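Protein STE5 (Saccharomyces cerevisiae, PDB 3FZE) serves as a scaffold in yeast mating pheromone signalling, its minimal scaffold domain acting with the kinase Ste7 to promote phosphorylation of the MAP kinase Fus3. Local coordinates at residues A[17-29]-A[47-61]. Residues are numbered along the deposited sequence; the frame is centred on the assembly and turned at random. Where two conformers were deposited one is given.
Sequences PDNLAIILQIDFT and LTIKFARLQFCFVDR
Two side-chain amides, one from each segment, close on the carbonyl oxygen of Arg53 from opposite faces of its plane. Asn19 ND2 donates to Arg53 O at 2.9 Å, standing 69° out of the carbonyl plane, while Gln55 NE2 comes in from the other side. With CG anti to the backbone N (chi1 -161°), the Asn19 amide reaches the Arg53-Leu54 peptide of the type I turn Phe51 to Leu54, which leads into strand 55-60; a water bridges Asn19 OD1 to Arg53 N. The grip joins the N-terminal ends of the two parallel strands of a beta-alpha-beta unit (strand 19-26, helix 35-50, strand 55-60) in the vWA-like fold. Their ladder runs from Gln55 N to Leu20 O through Ile22, Cys57, Leu24 and Val59 to Ile26 N, while strand 111-117 pairs with 19-26 along its other edge.

On the face under helix 35-50, Leu20 lays CG over the Phe51 ring, 4.1 Å from its centroid, and Lys50 CG covers the opposite face. Ile22 CG1 meets Leu54 CD1 at 3.9 Å. Farther along, Leu24 and Phe58 point the same way, CD1 to CE1 at 3.7 Å, and Ile26 CD1 touches the same Phe58 CE1; Val40 and Leu44 of helix 35-50 also touch Phe58.

Gln25, on the face with Ile23, Cys57 and Val59, extends its chain across Val59 so that NE2 meets Asp60 O at 2.9 Å, with Asp60 O lying in the plane of the Gln25 amide; OE1 accepts from Ile127 N and also bonds Ser117 OG. Past the ladder, a water links Ile26 O to Arg61 N. Asp27 OD1 closes an Asx turn onto Thr29 N, and Arg61 NH1 forms a salt bridge with Asp27, its hydrogen bond to Asp27 OD1 weak at 3.3 Å, guanidinium and carboxylate planes 82° apart.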
ATOM      1  N   PRO A  17     -14.344   4.015   4.219  1.00 29.45           N
ATOM      2  CA  PRO A  17     -13.961   4.454   2.873  1.00 25.42           C
ATOM      3  C   PRO A  17     -14.782   3.736   1.806  1.00 22.04           C
ATOM      4  O   PRO A  17     -15.122   2.575   1.998  1.00 22.80           O
ATOM      5  CB  PRO A  17     -12.490   4.028   2.762  1.00 26.74           C
ATOM      6  CG  PRO A  17     -12.291   3.001   3.829  1.00 22.63           C
ATOM      7  CD  PRO A  17     -13.255   3.316   4.924  1.00 27.96           C
ATOM      8  N   ASP A  18     -15.091   4.427   0.713  1.00 20.99           N
ATOM      9  CA  ASP A  18     -15.791   3.848  -0.434  1.00 25.55           C
ATOM     10  C   ASP A  18     -14.859   3.001  -1.289  1.00 22.40           C
ATOM     11  O   ASP A  18     -15.303   2.146  -2.072  1.00 21.64           O
ATOM     12  CB  ASP A  18     -16.359   4.973  -1.304  1.00 23.81           C
ATOM     13  CG  ASP A  18     -17.398   5.806  -0.571  1.00 27.74           C
ATOM     14  OD1 ASP A  18     -18.357   5.216  -0.020  1.00 30.64           O
ATOM     15  OD2 ASP A  18     -17.250   7.050  -0.543  1.00 32.73           O
ATOM     16  N   ASN A  19     -13.566   3.277  -1.150  1.00 20.19           N
ATOM     17  CA  ASN A  19     -12.527   2.630  -1.945  1.00 15.54           C
ATOM     18  C   ASN A  19     -11.163   2.840  -1.290  1.00 17.60           C
ATOM     19  O   ASN A  19     -10.999   3.714  -0.425  1.00 17.71           O
ATOM     20  CB  ASN A  19     -12.516   3.192  -3.380  1.00 16.76           C
ATOM     21  CG  ASN A  19     -11.812   2.275  -4.366  1.00 20.53           C
ATOM     22  OD1 ASN A  19     -11.642   1.088  -4.101  1.00 17.15           O
ATOM     23  ND2 ASN A  19     -11.410   2.821  -5.515  1.00 19.63           N
ATOM     24  N   LEU A  20     -10.185   2.026  -1.691  1.00 15.05           N
ATOM     25  CA  LEU A  20      -8.822   2.186  -1.218  1.00 15.51           C
ATOM     26  C   LEU A  20      -7.867   2.293  -2.385  1.00 18.54           C
ATOM     27  O   LEU A  20      -8.097   1.705  -3.451  1.00 14.77           O
ATOM     28  CB  LEU A  20      -8.382   0.974  -0.399  1.00 17.22           C
ATOM     29  CG  LEU A  20      -9.173   0.646   0.857  1.00 15.76           C
ATOM     30  CD1 LEU A  20      -8.621  -0.623   1.487  1.00 19.97           C
ATOM     31  CD2 LEU A  20      -9.111   1.803   1.836  1.00 18.26           C
ATOM     32  N   ALA A  21      -6.782   3.021  -2.156  1.00 17.77           N
ATOM     33  CA  ALA A  21      -5.609   2.988  -3.021  1.00 16.36           C
ATOM     34  C   ALA A  21      -4.466   2.442  -2.186  1.00 13.30           C
ATOM     35  O   ALA A  21      -4.123   3.015  -1.152  1.00 16.29           O
ATOM     36  CB  ALA A  21      -5.273   4.383  -3.509  1.00 18.79           C
ATOM     37  N   ILE A  22      -3.897   1.327  -2.636  0.50 12.70           N
ATOM     38  CA  ILE A  22      -2.811   0.662  -1.927  0.50 14.38           C
ATOM     39  C   ILE A  22      -1.481   0.979  -2.601  0.50 13.69           C
ATOM     40  O   ILE A  22      -1.263   0.610  -3.752  0.50 15.34           O
ATOM     41  CB  ILE A  22      -3.005  -0.880  -1.921  0.50 16.05           C
ATOM     42  CG1 ILE A  22      -4.449  -1.255  -1.562  0.50 15.41           C
ATOM     43  CG2 ILE A  22      -2.022  -1.532  -0.966  0.50 19.17           C
ATOM     44  CD1 ILE A  22      -4.821  -0.995  -0.101  0.50 14.34           C
ATOM     45  N   ILE A  23      -0.591   1.660  -1.888  1.00 14.79           N
ATOM     46  CA  ILE A  23       0.715   2.002  -2.447  1.00 16.88           C
ATOM     47  C   ILE A  23       1.782   1.200  -1.707  1.00 13.22           C
ATOM     48  O   ILE A  23       1.946   1.343  -0.501  1.00 15.05           O
ATOM     49  CB  ILE A  23       0.986   3.520  -2.353  1.00 18.93           C
ATOM     50  CG1 ILE A  23      -0.212   4.292  -2.918  1.00 18.58           C
ATOM     51  CG2 ILE A  23       2.247   3.870  -3.111  1.00 18.45           C
ATOM     52  CD1 ILE A  23      -0.525   5.604  -2.207  1.00 23.51           C
ATOM     53  N   LEU A  24       2.469   0.328  -2.438  1.00 11.39           N
ATOM     54  CA  LEU A  24       3.436  -0.602  -1.864  1.00 11.94           C
ATOM     55  C   LEU A  24       4.816  -0.370  -2.455  1.00 13.11           C
ATOM     56  O   LEU A  24       5.013  -0.480  -3.663  1.00 15.76           O
ATOM     57  CB  LEU A  24       3.006  -2.057  -2.108  1.00 13.69           C
ATOM     58  CG  LEU A  24       1.615  -2.458  -1.608  1.00 11.11           C
ATOM     59  CD1 LEU A  24       1.395  -3.941  -1.893  1.00 17.62           C
ATOM     60  CD2 LEU A  24       1.433  -2.168  -0.123  1.00 15.21           C
ATOM     61  N   GLN A  25       5.765  -0.011  -1.598  1.00 14.44           N
ATOM     62  CA  GLN A  25       7.134   0.175  -2.033  1.00 15.99           C
ATOM     63  C   GLN A  25       7.942  -1.008  -1.542  1.00 17.84           C
ATOM     64  O   GLN A  25       8.031  -1.244  -0.331  1.00 17.78           O
ATOM     65  CB  GLN A  25       7.677   1.467  -1.454  1.00 16.92           C
ATOM     66  CG  GLN A  25       9.137   1.670  -1.742  1.00 16.25           C
ATOM     67  CD  GLN A  25       9.589   3.058  -1.352  1.00 17.86           C
ATOM     68  OE1 GLN A  25       9.208   3.565  -0.300  1.00 18.02           O
ATOM     69  NE2 GLN A  25      10.391   3.688  -2.206  1.00 16.21           N
ATOM     70  N   ILE A  26       8.499  -1.772  -2.475  1.00 16.29           N
ATOM     71  CA  ILE A  26       9.208  -2.994  -2.116  1.00 15.18           C
ATOM     72  C   ILE A  26      10.686  -2.998  -2.508  1.00 19.88           C
ATOM     73  O   ILE A  26      11.040  -2.833  -3.682  1.00 19.78           O
ATOM     74  CB  ILE A  26       8.526  -4.248  -2.710  1.00 17.85           C
ATOM     75  CG1 ILE A  26       7.025  -4.234  -2.405  1.00 19.47           C
ATOM     76  CG2 ILE A  26       9.185  -5.503  -2.156  1.00 20.13           C
ATOM     77  CD1 ILE A  26       6.232  -5.364  -3.060  1.00 22.12           C
ATOM     78  N   ASP A  27      11.534  -3.162  -1.500  1.00 17.49           N
ATOM     79  CA  ASP A  27      12.945  -3.500  -1.690  1.00 18.28           C
ATOM     80  C   ASP A  27      13.005  -5.021  -1.661  1.00 19.26           C
ATOM     81  O   ASP A  27      12.825  -5.644  -0.613  1.00 22.73           O
ATOM     82  CB  ASP A  27      13.790  -2.898  -0.561  1.00 20.89           C
ATOM     83  CG  ASP A  27      15.260  -3.260  -0.666  1.00 26.74           C
ATOM     84  OD1 ASP A  27      15.584  -4.240  -1.366  1.00 26.97           O
ATOM     85  OD2 ASP A  27      16.098  -2.569  -0.036  1.00 30.21           O
ATOM     86  N   PHE A  28      13.214  -5.618  -2.825  1.00 21.94           N
ATOM     87  CA  PHE A  28      13.138  -7.066  -2.962  1.00 26.42           C
ATOM     88  C   PHE A  28      14.298  -7.791  -2.291  1.00 26.91           C
ATOM     89  O   PHE A  28      14.183  -8.967  -1.941  1.00 31.46           O
ATOM     90  CB  PHE A  28      13.056  -7.452  -4.438  1.00 22.84           C
ATOM     91  CG  PHE A  28      11.818  -6.968  -5.115  1.00 24.35           C
ATOM     92  CD1 PHE A  28      10.648  -7.714  -5.057  1.00 28.99           C
ATOM     93  CD2 PHE A  28      11.812  -5.765  -5.800  1.00 26.81           C
ATOM     94  CE1 PHE A  28       9.505  -7.275  -5.682  1.00 28.53           C
ATOM     95  CE2 PHE A  28      10.667  -5.317  -6.419  1.00 23.48           C
ATOM     96  CZ  PHE A  28       9.515  -6.075  -6.361  1.00 27.59           C
ATOM     97  N   THR A  29      15.406  -7.085  -2.105  1.00 26.56           N
ATOM     98  CA  THR A  29      16.600  -7.684  -1.510  1.00 34.54           C
ATOM     99  C   THR A  29      16.424  -7.949  -0.014  1.00 36.02           C
ATOM    100  O   THR A  29      17.140  -8.765   0.567  1.00 39.46           O
ATOM    101  CB  THR A  29      17.854  -6.809  -1.735  1.00 35.56           C
ATOM    102  OG1 THR A  29      17.780  -5.632  -0.921  1.00 35.11           O
ATOM    103  CG2 THR A  29      17.984  -6.410  -3.203  1.00 33.93           C
ATOM    104  N   LEU A  47      -8.958  -8.092  -1.107  1.00 14.74           N
ATOM    105  CA  LEU A  47      -9.536  -6.763  -0.907  1.00 14.67           C
ATOM    106  C   LEU A  47     -10.528  -6.393  -2.003  1.00 18.41           C
ATOM    107  O   LEU A  47     -11.454  -5.630  -1.757  1.00 16.93           O
ATOM    108  CB  LEU A  47      -8.428  -5.713  -0.786  1.00 12.70           C
ATOM    109  CG  LEU A  47      -7.715  -5.724   0.568  1.00 16.08           C
ATOM    110  CD1 LEU A  47      -6.376  -4.994   0.508  1.00 18.11           C
ATOM    111  CD2 LEU A  47      -8.647  -5.104   1.625  1.00 19.71           C
ATOM    112  N   THR A  48     -10.357  -6.948  -3.200  1.00 15.33           N
ATOM    113  CA  THR A  48     -11.321  -6.677  -4.273  1.00 14.25           C
ATOM    114  C   THR A  48     -12.704  -7.280  -4.026  1.00 16.43           C
ATOM    115  O   THR A  48     -13.667  -6.865  -4.659  1.00 17.86           O
ATOM    116  CB  THR A  48     -10.838  -7.129  -5.666  1.00 15.30           C
ATOM    117  OG1 THR A  48     -10.690  -8.555  -5.689  1.00 17.33           O
ATOM    118  CG2 THR A  48      -9.532  -6.437  -6.049  1.00 15.74           C
ATOM    119  N   ILE A  49     -12.810  -8.251  -3.118  1.00 15.78           N
ATOM    120  CA  ILE A  49     -14.121  -8.788  -2.748  1.00 15.57           C
ATOM    121  C   ILE A  49     -14.986  -7.660  -2.173  1.00 16.05           C
ATOM    122  O   ILE A  49     -16.188  -7.591  -2.429  1.00 19.38           O
ATOM    123  CB  ILE A  49     -14.000  -9.920  -1.705  1.00 18.59           C
ATOM    124  CG1 ILE A  49     -13.285 -11.133  -2.312  1.00 25.94           C
ATOM    125  CG2 ILE A  49     -15.370 -10.306  -1.143  1.00 20.76           C
ATOM    126  CD1 ILE A  49     -12.870 -12.151  -1.276  1.00 25.45           C
ATOM    127  N   LYS A  50     -14.349  -6.769  -1.416  1.00 19.33           N
ATOM    128  CA  LYS A  50     -15.035  -5.618  -0.821  1.00 18.71           C
ATOM    129  C   LYS A  50     -14.978  -4.358  -1.691  1.00 18.01           C
ATOM    130  O   LYS A  50     -15.941  -3.580  -1.738  1.00 23.10           O
ATOM    131  CB  LYS A  50     -14.456  -5.303   0.560  1.00 18.42           C
ATOM    132  CG  LYS A  50     -15.190  -4.165   1.263  1.00 28.46           C
ATOM    133  CD  LYS A  50     -14.909  -4.123   2.757  1.00 35.70           C
ATOM    134  CE  LYS A  50     -15.584  -2.922   3.417  1.00 34.41           C
ATOM    135  NZ  LYS A  50     -17.038  -3.152   3.650  1.00 43.56           N
ATOM    136  N   PHE A  51     -13.848  -4.169  -2.362  1.00 15.59           N
ATOM    137  CA  PHE A  51     -13.571  -2.964  -3.140  1.00 13.70           C
ATOM    138  C   PHE A  51     -13.281  -3.334  -4.590  1.00 13.96           C
ATOM    139  O   PHE A  51     -12.130  -3.509  -4.964  1.00 14.14           O
ATOM    140  CB  PHE A  51     -12.345  -2.231  -2.557  1.00 15.76           C
ATOM    141  CG  PHE A  51     -12.523  -1.789  -1.124  1.00 16.29           C
ATOM    142  CD1 PHE A  51     -13.391  -0.751  -0.807  1.00 16.87           C
ATOM    143  CD2 PHE A  51     -11.825  -2.405  -0.097  1.00 16.51           C
ATOM    144  CE1 PHE A  51     -13.560  -0.336   0.509  1.00 18.93           C
ATOM    145  CE2 PHE A  51     -11.979  -1.986   1.226  1.00 16.43           C
ATOM    146  CZ  PHE A  51     -12.846  -0.959   1.529  1.00 18.21           C
ATOM    147  N   ALA A  52     -14.320  -3.454  -5.412  1.00 18.86           N
ATOM    148  CA  ALA A  52     -14.135  -3.850  -6.806  1.00 16.85           C
ATOM    149  C   ALA A  52     -13.235  -2.867  -7.569  1.00 15.43           C
ATOM    150  O   ALA A  52     -12.507  -3.252  -8.490  1.00 17.97           O
ATOM    151  CB  ALA A  52     -15.484  -3.985  -7.503  1.00 18.53           C
ATOM    152  N   ARG A  53     -13.302  -1.597  -7.192  1.00 17.47           N
ATOM    153  CA  ARG A  53     -12.514  -0.558  -7.855  1.00 17.08           C
ATOM    154  C   ARG A  53     -11.173  -0.303  -7.155  1.00 17.42           C
ATOM    155  O   ARG A  53     -10.538   0.734  -7.345  1.00 15.79           O
ATOM    156  CB  ARG A  53     -13.341   0.722  -7.982  1.00 18.73           C
ATOM    157  CG  ARG A  53     -14.647   0.466  -8.743  1.00 20.49           C
ATOM    158  CD  ARG A  53     -15.541   1.683  -8.803  1.00 27.49           C
ATOM    159  NE  ARG A  53     -16.067   1.969  -7.485  1.00 31.34           N
ATOM    160  CZ  ARG A  53     -15.582   2.901  -6.678  1.00 27.47           C
ATOM    161  NH1 ARG A  53     -14.573   3.658  -7.083  1.00 30.40           N
ATOM    162  NH2 ARG A  53     -16.113   3.073  -5.474  1.00 25.90           N
ATOM    163  N   LEU A  54     -10.741  -1.265  -6.353  1.00 15.34           N
ATOM    164  CA  LEU A  54      -9.446  -1.176  -5.674  1.00 14.14           C
ATOM    165  C   LEU A  54      -8.319  -0.700  -6.599  1.00 13.63           C
ATOM    166  O   LEU A  54      -8.119  -1.266  -7.672  1.00 14.16           O
ATOM    167  CB  LEU A  54      -9.064  -2.545  -5.112  1.00 12.04           C
ATOM    168  CG  LEU A  54      -7.848  -2.596  -4.199  1.00 15.53           C
ATOM    169  CD1 LEU A  54      -8.027  -1.720  -2.960  1.00 13.14           C
ATOM    170  CD2 LEU A  54      -7.563  -4.049  -3.815  1.00 13.72           C
ATOM    171  N   GLN A  55      -7.578   0.318  -6.157  1.00 11.89           N
ATOM    172  CA  GLN A  55      -6.433   0.852  -6.898  1.00 12.28           C
ATOM    173  C   GLN A  55      -5.138   0.492  -6.191  1.00 15.07           C
ATOM    174  O   GLN A  55      -5.117   0.316  -4.971  1.00 14.05           O
ATOM    175  CB  GLN A  55      -6.519   2.376  -6.997  1.00 18.61           C
ATOM    176  CG  GLN A  55      -7.809   2.872  -7.629  1.00 17.68           C
ATOM    177  CD  GLN A  55      -7.842   2.559  -9.103  1.00 23.00           C
ATOM    178  OE1 GLN A  55      -6.986   3.017  -9.864  1.00 24.29           O
ATOM    179  NE2 GLN A  55      -8.815   1.765  -9.521  1.00 16.99           N
ATOM    180  N   PHE A  56      -4.055   0.393  -6.956  1.00 15.17           N
ATOM    181  CA  PHE A  56      -2.761   0.075  -6.381  1.00 13.10           C
ATOM    182  C   PHE A  56      -1.670   0.840  -7.111  1.00 15.98           C
ATOM    183  O   PHE A  56      -1.868   1.343  -8.216  1.00 13.89           O
ATOM    184  CB  PHE A  56      -2.453  -1.416  -6.495  1.00 11.37           C
ATOM    185  CG  PHE A  56      -2.056  -1.846  -7.882  1.00 11.00           C
ATOM    186  CD1 PHE A  56      -0.715  -1.971  -8.222  1.00 10.73           C
ATOM    187  CD2 PHE A  56      -3.018  -2.074  -8.854  1.00 14.69           C
ATOM    188  CE1 PHE A  56      -0.339  -2.347  -9.510  1.00 14.56           C
ATOM    189  CE2 PHE A  56      -2.660  -2.448 -10.144  1.00 14.84           C
ATOM    190  CZ  PHE A  56      -1.319  -2.581 -10.471  1.00 15.89           C
ATOM    191  N   CYS A  57      -0.517   0.911  -6.469  1.00 12.32           N
ATOM    192  CA  CYS A  57       0.689   1.395  -7.108  1.00 14.62           C
ATOM    193  C   CYS A  57       1.870   0.702  -6.450  1.00 13.59           C
ATOM    194  O   CYS A  57       1.968   0.677  -5.233  1.00 14.70           O
ATOM    195  CB  CYS A  57       0.798   2.906  -6.934  1.00 12.05           C
ATOM    196  SG  CYS A  57       2.223   3.626  -7.781  1.00 16.58           S
ATOM    197  N   PHE A  58       2.739   0.113  -7.269  1.00 13.46           N
ATOM    198  CA  PHE A  58       3.979  -0.492  -6.800  1.00 13.87           C
ATOM    199  C   PHE A  58       5.144   0.438  -7.104  1.00 14.69           C
ATOM    200  O   PHE A  58       5.244   0.964  -8.211  1.00 13.83           O
ATOM    201  CB  PHE A  58       4.220  -1.832  -7.495  1.00 15.12           C
ATOM    202  CG  PHE A  58       3.404  -2.961  -6.943  1.00 17.57           C
ATOM    203  CD1 PHE A  58       3.723  -3.532  -5.719  1.00 22.36           C
ATOM    204  CD2 PHE A  58       2.342  -3.474  -7.663  1.00 19.58           C
ATOM    205  CE1 PHE A  58       2.969  -4.590  -5.209  1.00 20.66           C
ATOM    206  CE2 PHE A  58       1.586  -4.534  -7.165  1.00 19.18           C
ATOM    207  CZ  PHE A  58       1.898  -5.077  -5.935  1.00 20.12           C
ATOM    208  N   VAL A  59       6.019   0.627  -6.119  1.00 13.01           N
ATOM    209  CA  VAL A  59       7.164   1.532  -6.237  1.00 14.23           C
ATOM    210  C   VAL A  59       8.423   0.801  -5.803  1.00 15.42           C
ATOM    211  O   VAL A  59       8.408   0.069  -4.811  1.00 14.61           O
ATOM    212  CB  VAL A  59       6.966   2.774  -5.352  1.00 14.51           C
ATOM    213  CG1 VAL A  59       8.148   3.747  -5.492  1.00 14.25           C
ATOM    214  CG2 VAL A  59       5.652   3.457  -5.706  1.00 17.46           C
ATOM    215  N   ASP A  60       9.516   0.981  -6.537  1.00 12.81           N
ATOM    216  CA  ASP A  60      10.771   0.337  -6.144  1.00 14.10           C
ATOM    217  C   ASP A  60      11.522   1.119  -5.060  1.00 14.90           C
ATOM    218  O   ASP A  60      11.093   2.193  -4.638  1.00 15.49           O
ATOM    219  CB  ASP A  60      11.653  -0.053  -7.353  1.00 15.86           C
ATOM    220  CG  ASP A  60      12.390   1.129  -8.000  1.00 18.19           C
ATOM    221  OD1 ASP A  60      12.484   2.217  -7.405  1.00 17.62           O
ATOM    222  OD2 ASP A  60      12.902   0.935  -9.125  1.00 17.71           O
ATOM    223  N   ARG A  61      12.638   0.567  -4.600  1.00 19.07           N
ATOM    224  CA  ARG A  61      13.346   1.159  -3.474  1.00 19.25           C
ATOM    225  C   ARG A  61      13.974   2.514  -3.787  1.00 19.47           C
ATOM    226  O   ARG A  61      14.345   3.249  -2.874  1.00 21.31           O
ATOM    227  CB  ARG A  61      14.391   0.197  -2.916  1.00 19.07           C
ATOM    228  CG  ARG A  61      15.513  -0.139  -3.862  1.00 20.79           C
ATOM    229  CD  ARG A  61      16.396  -1.204  -3.235  1.00 32.39           C
ATOM    230  NE  ARG A  61      17.572  -1.493  -4.047  1.00 33.13           N
ATOM    231  CZ  ARG A  61      18.526  -2.351  -3.698  1.00 47.83           C
ATOM    232  NH1 ARG A  61      18.450  -3.005  -2.546  1.00 51.12           N
ATOM    233  NH2 ARG A  61      19.563  -2.549  -4.501  1.00 52.08           N
TER
HETATM  234  O   HOH W   1     -14.128  -0.294  -4.692  1.00 22.37           O
HETATM  235  O   HOH W   2      13.124  -2.203  -5.258  1.00 19.42           O